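Local coordinates for CELL WALL surface anchor family protein (Streptococcus pneumoniae, PDB 2WW8) that serves as the adhesin of the pneumococcal pilus, probably attaching the bacterium to host cells through an integrin-like, metal-binding domain, at residues Leu230-Asn235 and Gly355-Gln360; Ala276-Asp281 and Thr314-Tyr319. All coordinates share one frame; numbering follows the deposited sequence.

Interaction 1: Leu230-Asn235 and Gly355-Gln360. With MG (magnesium ion), chain B.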
ATOM      1  N   LEU A 230     -14.779 -23.470  24.863  1.00 14.69           N
ATOM      2  CA  LEU A 230     -14.195 -24.020  26.082  1.00 13.54           C
ATOM      3  C   LEU A 230     -12.885 -24.656  25.682  1.00 14.64           C
ATOM      4  O   LEU A 230     -12.860 -25.444  24.751  1.00 12.60           O
ATOM      5  CB  LEU A 230     -14.994 -25.204  26.638  1.00 15.58           C
ATOM      6  CG  LEU A 230     -16.424 -24.969  27.119  1.00 18.19           C
ATOM      7  CD1 LEU A 230     -17.047 -26.259  27.647  1.00 17.01           C
ATOM      8  CD2 LEU A 230     -16.309 -23.950  28.256  1.00 19.57           C
ATOM      9  N   LEU A 231     -11.809 -24.324  26.379  1.00 11.70           N
ATOM     10  CA  LEU A 231     -10.514 -24.746  25.889  1.00 12.88           C
ATOM     11  C   LEU A 231      -9.719 -25.403  27.051  1.00 13.71           C
ATOM     12  O   LEU A 231      -9.438 -24.745  28.063  1.00 14.35           O
ATOM     13  CB  LEU A 231      -9.770 -23.514  25.390  1.00 13.54           C
ATOM     14  CG  LEU A 231      -8.290 -23.759  24.991  1.00 16.42           C
ATOM     15  CD1 LEU A 231      -8.156 -24.830  23.893  1.00 15.55           C
ATOM     16  CD2 LEU A 231      -7.625 -22.392  24.511  1.00 12.43           C
ATOM     17  N   ASP A 232      -9.434 -26.688  26.902  1.00 13.41           N
ATOM     18  CA  ASP A 232      -8.629 -27.472  27.859  1.00 14.02           C
ATOM     19  C   ASP A 232      -7.186 -26.950  27.902  1.00 13.53           C
ATOM     20  O   ASP A 232      -6.489 -26.838  26.879  1.00 13.62           O
ATOM     21  CB  ASP A 232      -8.815 -28.966  27.442  1.00 13.69           C
ATOM     22  CG  ASP A 232      -8.035 -29.994  28.276  1.00 17.80           C
ATOM     23  OD1 ASP A 232      -7.067 -29.650  28.994  1.00 19.21           O
ATOM     24  OD2 ASP A 232      -8.466 -31.174  28.135  1.00 11.72           O
ATOM     25  N   ASN A 233      -6.728 -26.568  29.099  1.00 11.46           N
ATOM     26  CA  ASN A 233      -5.329 -26.120  29.280  1.00 12.06           C
ATOM     27  C   ASN A 233      -4.649 -27.047  30.331  1.00 12.52           C
ATOM     28  O   ASN A 233      -3.776 -26.593  31.089  1.00 14.02           O
ATOM     29  CB  ASN A 233      -5.263 -24.642  29.682  1.00 11.17           C
ATOM     30  CG  ASN A 233      -3.851 -24.014  29.577  1.00 14.88           C
ATOM     31  OD1 ASN A 233      -3.398 -23.435  30.555  1.00 20.32           O
ATOM     32  ND2 ASN A 233      -3.162 -24.153  28.467  1.00 14.29           N
ATOM     33  N   SER A 234      -5.056 -28.322  30.386  1.00 12.63           N
ATOM     34  CA  SER A 234      -4.483 -29.300  31.320  1.00 14.36           C
ATOM     35  C   SER A 234      -2.971 -29.533  30.960  1.00 13.86           C
ATOM     36  O   SER A 234      -2.509 -29.192  29.860  1.00 10.99           O
ATOM     37  CB  SER A 234      -5.282 -30.621  31.310  1.00 15.95           C
ATOM     38  OG  SER A 234      -5.199 -31.147  29.982  1.00 16.02           O
ATOM     39  N   ASN A 235      -2.199 -30.109  31.889  1.00 13.09           N
ATOM     40  CA  ASN A 235      -0.747 -30.270  31.714  1.00 13.76           C
ATOM     41  C   ASN A 235      -0.377 -31.040  30.427  1.00 12.67           C
ATOM     42  O   ASN A 235       0.599 -30.703  29.773  1.00 14.63           O
ATOM     43  CB  ASN A 235      -0.202 -31.047  32.926  1.00 12.16           C
ATOM     44  CG  ASN A 235      -0.356 -30.274  34.228  1.00 14.45           C
ATOM     45  OD1 ASN A 235      -0.427 -29.051  34.221  1.00 15.96           O
ATOM     46  ND2 ASN A 235      -0.436 -30.987  35.336  1.00 11.82           N
ATOM     47  N   GLY A 355      -3.405 -28.507  36.962  1.00 14.38           N
ATOM     48  CA  GLY A 355      -3.610 -28.862  35.541  1.00 13.53           C
ATOM     49  C   GLY A 355      -4.262 -30.202  35.235  1.00 13.40           C
ATOM     50  O   GLY A 355      -3.846 -30.855  34.273  1.00 13.09           O
ATOM     51  N   ALA A 356      -5.201 -30.654  36.056  1.00 13.67           N
ATOM     52  CA  ALA A 356      -5.995 -31.843  35.766  1.00 13.85           C
ATOM     53  C   ALA A 356      -7.215 -31.423  34.883  1.00 14.85           C
ATOM     54  O   ALA A 356      -7.225 -30.319  34.350  1.00 16.43           O
ATOM     55  CB  ALA A 356      -6.507 -32.473  37.070  1.00 15.40           C
ATOM     56  N   THR A 357      -8.262 -32.238  34.803  1.00 15.48           N
ATOM     57  CA  THR A 357      -9.331 -32.113  33.810  1.00 14.58           C
ATOM     58  C   THR A 357     -10.701 -32.123  34.493  1.00 13.97           C
ATOM     59  O   THR A 357     -11.307 -33.192  34.679  1.00 16.19           O
ATOM     60  CB  THR A 357      -9.191 -33.180  32.726  1.00 14.67           C
ATOM     61  OG1 THR A 357      -7.827 -33.164  32.286  1.00 14.37           O
ATOM     62  CG2 THR A 357     -10.139 -32.912  31.485  1.00 13.49           C
ATOM     63  N   PHE A 358     -11.180 -30.935  34.872  1.00 14.66           N
ATOM     64  CA  PHE A 358     -12.490 -30.818  35.551  1.00 14.05           C
ATOM     65  C   PHE A 358     -13.561 -30.349  34.544  1.00 14.79           C
ATOM     66  O   PHE A 358     -13.950 -29.198  34.507  1.00 14.22           O
ATOM     67  CB  PHE A 358     -12.419 -29.847  36.715  1.00 13.49           C
ATOM     68  CG  PHE A 358     -13.596 -29.875  37.665  1.00 12.13           C
ATOM     69  CD1 PHE A 358     -14.731 -30.678  37.440  1.00 11.53           C
ATOM     70  CD2 PHE A 358     -13.496 -29.173  38.853  1.00 10.58           C
ATOM     71  CE1 PHE A 358     -15.787 -30.695  38.371  1.00 12.17           C
ATOM     72  CE2 PHE A 358     -14.543 -29.183  39.805  1.00 11.90           C
ATOM     73  CZ  PHE A 358     -15.703 -29.926  39.573  1.00 10.99           C
ATOM     74  N   THR A 359     -13.958 -31.290  33.691  1.00 14.87           N
ATOM     75  CA  THR A 359     -14.776 -31.010  32.502  1.00 13.97           C
ATOM     76  C   THR A 359     -16.132 -30.446  32.949  1.00 15.58           C
ATOM     77  O   THR A 359     -16.595 -29.462  32.380  1.00 14.69           O
ATOM     78  CB  THR A 359     -15.048 -32.330  31.736  1.00 13.70           C
ATOM     79  OG1 THR A 359     -13.779 -32.922  31.458  1.00 14.71           O
ATOM     80  CG2 THR A 359     -15.752 -32.057  30.347  1.00 13.30           C
ATOM     81  N   GLN A 360     -16.720 -31.003  34.007  1.00 12.87           N
ATOM     82  CA  GLN A 360     -18.048 -30.550  34.430  1.00 14.34           C
ATOM     83  C   GLN A 360     -18.135 -29.072  34.748  1.00 14.86           C
ATOM     84  O   GLN A 360     -19.086 -28.353  34.422  1.00 13.01           O
ATOM     85  CB  GLN A 360     -18.445 -31.342  35.677  1.00 14.10           C
ATOM     86  CG  GLN A 360     -19.850 -31.067  36.099  1.00 15.12           C
ATOM     87  CD  GLN A 360     -20.250 -31.882  37.346  1.00 18.19           C
ATOM     88  OE1 GLN A 360     -19.454 -32.628  37.970  1.00 14.56           O
ATOM     89  NE2 GLN A 360     -21.544 -31.701  37.719  1.00 15.94           N
TER
HETATM   90 MG    MG B1000      -5.436 -33.215  29.327  1.00 21.09          MG
HETATM   91  O   HOH W   1      -7.489 -33.063  29.659  1.00 16.77           O
HETATM   92  O   HOH W   2      -4.847 -33.914  31.141  1.00 18.96           O
HETATM   93  O   HOH W   3      -5.310 -35.208  28.690  1.00 19.78           O

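Interaction 2: Ala276-Asp281 and Thr314-Tyr319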
ATOM      1  N   ALA A 276      -8.771 -26.264  33.592  1.00 13.45           N
ATOM      2  CA  ALA A 276      -8.010 -27.485  33.872  1.00 13.04           C
ATOM      3  C   ALA A 276      -8.603 -27.975  35.189  1.00 14.13           C
ATOM      4  O   ALA A 276      -9.764 -28.481  35.126  1.00 14.15           O
ATOM      5  CB  ALA A 276      -6.464 -27.279  33.837  1.00 10.90           C
ATOM      6  N   SER A 277      -7.897 -27.915  36.330  1.00 13.72           N
ATOM      7  CA  SER A 277      -8.546 -28.327  37.588  1.00 13.21           C
ATOM      8  C   SER A 277      -9.608 -27.320  38.025  1.00 14.20           C
ATOM      9  O   SER A 277     -10.372 -27.584  38.960  1.00 14.19           O
ATOM     10  CB  SER A 277      -7.504 -28.393  38.757  1.00 14.17           C
ATOM     11  OG  SER A 277      -6.505 -29.369  38.460  1.00 14.92           O
ATOM     12  N   THR A 278      -9.572 -26.120  37.435  1.00 12.76           N
ATOM     13  CA  THR A 278     -10.584 -25.088  37.688  1.00 13.35           C
ATOM     14  C   THR A 278     -10.614 -24.220  36.432  1.00 14.51           C
ATOM     15  O   THR A 278      -9.879 -24.477  35.464  1.00 13.97           O
ATOM     16  CB  THR A 278     -10.361 -24.238  39.014  1.00 15.60           C
ATOM     17  OG1 THR A 278     -11.450 -23.311  39.267  1.00 14.51           O
ATOM     18  CG2 THR A 278      -9.071 -23.406  38.841  1.00 10.18           C
ATOM     19  N   ILE A 279     -11.513 -23.233  36.455  1.00 13.98           N
ATOM     20  CA  ILE A 279     -11.574 -22.263  35.381  1.00 16.23           C
ATOM     21  C   ILE A 279     -10.371 -21.316  35.515  1.00 15.11           C
ATOM     22  O   ILE A 279     -10.158 -20.728  36.568  1.00 16.86           O
ATOM     23  CB  ILE A 279     -12.881 -21.408  35.413  1.00 14.91           C
ATOM     24  CG1 ILE A 279     -14.132 -22.298  35.447  1.00 19.89           C
ATOM     25  CG2 ILE A 279     -12.793 -20.334  34.300  1.00 17.58           C
ATOM     26  CD1 ILE A 279     -14.099 -23.290  34.331  1.00 16.74           C
ATOM     27  N   PHE A 280      -9.579 -21.166  34.455  1.00 11.14           N
ATOM     28  CA  PHE A 280      -8.391 -20.351  34.531  1.00 13.27           C
ATOM     29  C   PHE A 280      -8.747 -18.868  34.293  1.00 11.97           C
ATOM     30  O   PHE A 280      -8.765 -18.394  33.171  1.00 13.14           O
ATOM     31  CB  PHE A 280      -7.324 -20.862  33.514  1.00 12.89           C
ATOM     32  CG  PHE A 280      -6.572 -22.056  33.986  1.00 14.21           C
ATOM     33  CD1 PHE A 280      -6.849 -22.626  35.251  1.00 15.18           C
ATOM     34  CD2 PHE A 280      -5.577 -22.632  33.192  1.00 15.53           C
ATOM     35  CE1 PHE A 280      -6.097 -23.688  35.697  1.00 13.85           C
ATOM     36  CE2 PHE A 280      -4.821 -23.728  33.642  1.00 11.65           C
ATOM     37  CZ  PHE A 280      -5.083 -24.232  34.927  1.00 14.54           C
ATOM     38  N   ASP A 281      -9.089 -18.153  35.356  1.00 13.38           N
ATOM     39  CA  ASP A 281      -9.684 -16.827  35.274  1.00 15.25           C
ATOM     40  C   ASP A 281      -8.958 -15.801  36.134  1.00 15.33           C
ATOM     41  O   ASP A 281      -9.431 -14.666  36.314  1.00 15.23           O
ATOM     42  CB  ASP A 281     -11.180 -16.858  35.646  1.00 15.13           C
ATOM     43  CG  ASP A 281     -11.378 -17.220  37.130  1.00 20.95           C
ATOM     44  OD1 ASP A 281     -10.381 -17.435  37.880  1.00 19.60           O
ATOM     45  OD2 ASP A 281     -12.547 -17.284  37.552  1.00 24.45           O
ATOM     46  N   THR A 314      -3.064 -20.682  44.905  1.00 12.95           N
ATOM     47  CA  THR A 314      -2.426 -19.607  44.113  1.00 16.10           C
ATOM     48  C   THR A 314      -3.466 -18.923  43.232  1.00 14.36           C
ATOM     49  O   THR A 314      -4.566 -19.442  43.153  1.00 14.27           O
ATOM     50  CB  THR A 314      -1.278 -20.157  43.176  1.00 16.75           C
ATOM     51  OG1 THR A 314      -0.626 -19.028  42.541  1.00 24.26           O
ATOM     52  CG2 THR A 314      -1.767 -21.071  42.064  1.00 14.71           C
ATOM     53  N   ASN A 315      -3.141 -17.821  42.550  1.00 13.69           N
ATOM     54  CA  ASN A 315      -3.996 -17.297  41.471  1.00 13.00           C
ATOM     55  C   ASN A 315      -3.728 -18.099  40.194  1.00 12.71           C
ATOM     56  O   ASN A 315      -2.579 -18.314  39.792  1.00 12.30           O
ATOM     57  CB  ASN A 315      -3.724 -15.800  41.209  1.00 13.26           C
ATOM     58  CG  ASN A 315      -4.154 -14.914  42.382  1.00 20.21           C
ATOM     59  OD1 ASN A 315      -3.535 -14.996  43.432  1.00 19.07           O
ATOM     60  ND2 ASN A 315      -5.204 -14.096  42.227  1.00 19.18           N
ATOM     61  N   THR A 316      -4.781 -18.463  39.476  1.00 12.38           N
ATOM     62  CA  THR A 316      -4.577 -19.160  38.210  1.00 11.69           C
ATOM     63  C   THR A 316      -4.181 -18.108  37.196  1.00 10.69           C
ATOM     64  O   THR A 316      -4.252 -16.869  37.415  1.00  9.53           O
ATOM     65  CB  THR A 316      -5.877 -19.918  37.767  1.00 12.46           C
ATOM     66  OG1 THR A 316      -6.929 -18.937  37.690  1.00 16.10           O
ATOM     67  CG2 THR A 316      -6.285 -20.952  38.822  1.00 12.30           C
ATOM     68  N   LYS A 317      -3.723 -18.576  36.052  1.00 10.43           N
ATOM     69  CA  LYS A 317      -3.505 -17.637  34.976  1.00 11.84           C
ATOM     70  C   LYS A 317      -4.882 -17.186  34.480  1.00 12.33           C
ATOM     71  O   LYS A 317      -5.843 -17.980  34.520  1.00 14.50           O
ATOM     72  CB  LYS A 317      -2.817 -18.369  33.802  1.00 14.68           C
ATOM     73  CG  LYS A 317      -1.323 -18.699  33.954  1.00 17.18           C
ATOM     74  CD  LYS A 317      -0.407 -17.480  34.224  1.00 24.93           C
ATOM     75  CE  LYS A 317       0.277 -16.809  33.077  1.00 27.45           C
ATOM     76  NZ  LYS A 317       1.501 -15.897  33.385  1.00 23.26           N
ATOM     77  N   ASP A 318      -4.953 -15.956  33.985  1.00 10.98           N
ATOM     78  CA  ASP A 318      -6.195 -15.477  33.453  1.00 12.70           C
ATOM     79  C   ASP A 318      -6.237 -15.734  31.948  1.00 12.77           C
ATOM     80  O   ASP A 318      -5.809 -14.887  31.165  1.00 14.10           O
ATOM     81  CB  ASP A 318      -6.418 -14.009  33.804  1.00 11.06           C
ATOM     82  CG  ASP A 318      -7.814 -13.542  33.366  1.00 16.24           C
ATOM     83  OD1 ASP A 318      -8.630 -14.366  32.840  1.00 14.09           O
ATOM     84  OD2 ASP A 318      -8.049 -12.322  33.545  1.00 17.37           O
ATOM     85  N   TYR A 319      -6.725 -16.920  31.573  1.00 12.37           N
ATOM     86  CA  TYR A 319      -6.857 -17.231  30.150  1.00 13.88           C
ATOM     87  C   TYR A 319      -8.327 -17.219  29.760  1.00 15.43           C
ATOM     88  O   TYR A 319      -8.682 -17.870  28.786  1.00 18.34           O
ATOM     89  CB  TYR A 319      -6.274 -18.640  29.948  1.00 10.83           C
ATOM     90  CG  TYR A 319      -4.735 -18.709  30.071  1.00 13.43           C
ATOM     91  CD1 TYR A 319      -3.914 -17.656  29.608  1.00 12.43           C
ATOM     92  CD2 TYR A 319      -4.108 -19.831  30.623  1.00 13.32           C
ATOM     93  CE1 TYR A 319      -2.477 -17.736  29.695  1.00 16.89           C
ATOM     94  CE2 TYR A 319      -2.680 -19.940  30.699  1.00 14.03           C
ATOM     95  CZ  TYR A 319      -1.899 -18.887  30.219  1.00 19.79           C
ATOM     96  OH  TYR A 319      -0.527 -18.987  30.328  1.00 23.92           O
TER

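Interaction 1: Leu230-Asn235 and Gly355-Gln360
Ser234 meets the loop Gly355-Thr357 with its CB and the magnesium ion with its OG. The hydroxyl sits between the backbone N and the carbonyl carbon (chi1 61°), a rotation that lets OG bind the metal at 2.2 Å while CB rests 3.3 Å from Gly355 O. Asp232 works from the second shell: chi1 of 178° swings its carboxylate back over the Ser234 loop, with OD2 still 3.8 Å from the magnesium. Its OD1 takes the N-H of Ser234 at 2.8 Å, closing an Asx turn, and on its syn side also the Ser234 hydroxyl at 2.6 Å, a double grip that holds the turn and directs the hydroxyl proton to OD1, leaving OG to the metal. This is the DxSxS signature of a MIDAS in a von Willebrand factor A-type domain, completed here by Ser236 and Asp387. Thr357, probably the counterpart of the MIDAS threonine, reaches the metal through water 1, which lies 2.1 Å from the magnesium and 2.7 Å from Thr357 OG1. Water 1 donates to Asp232 OD2, which also accepts from Thr386 and the backbone of Asp387. Asn235 N donates to Gly355 O in a nearly straight bond (3.0 Å, 166°). The Asn235 amide lies against Gly355 CA, its ND2 bonded to Tyr352 O.

Interaction 2: Ala276-Asp281 and Thr314-Tyr319
The Phe280 and Tyr319 side chains run side by side in the same direction, and Phe280 CD2 meets the edge of the tyrosine ring at Tyr319 CD2 (4.1 Å). Thr316 approaches the phenylalanine ring obliquely, its CB 3.8 Å from Phe280 CD1. One face of the Phe280 ring has the backbone N of Ala276 over it, 4.2 Å above the plane and toward the rim; one face of the tyrosine ring carries Lys317 CB, likewise offset toward the rim. Phe280 itself is the centre of an inverse gamma turn, in the loop that leaves edge strand 269-275 of the parallel sheet for strand 284-292 of the separate antiparallel sheet. Its carbonyl oxygen accepts from Tyr319 N at 3.0 Å, the donor standing well above the carbonyl plane and the bond bent to 140°; Ser320 OG is a second donor to this oxygen. With OG1 between the backbone N and the carbonyl carbon (chi1 57°), Thr316 accepts through that oxygen chiefly from Gly282 N, and from Asp281 N in a long, bent bond of 3.3 Å, and sends its methyl CG2 to Thr278 CG2 (3.7 Å). Asp318 lays its carboxyl carbon CG 3.5 Å from Asp281 O; its OD2 forms a salt bridge with Lys337.

Interactions 1 and 2 lie with centres about 10 Å apart at one end of the parallel sheet, where neighbouring strands 225-232 and 269-275 run out into loops. Along the chain the order is 230-235, 276-281, 314-319, 355-360, so the second contact falls wholly within the span bracketed by the first. They touch directly: Phe358 N is 2.8 Å from Ala276 O and Ala356 N 3.0 Å from Ser277 OG, both probable hydrogen bonds, and Asn233 OD1 packs on Phe280 CE2. The magnesium-site loops thus lie against the segments by which the chain enters strand 284-292 and leaves strand 311-315, placing their inserted antiparallel sheet beside the probable integrin-like recognition site.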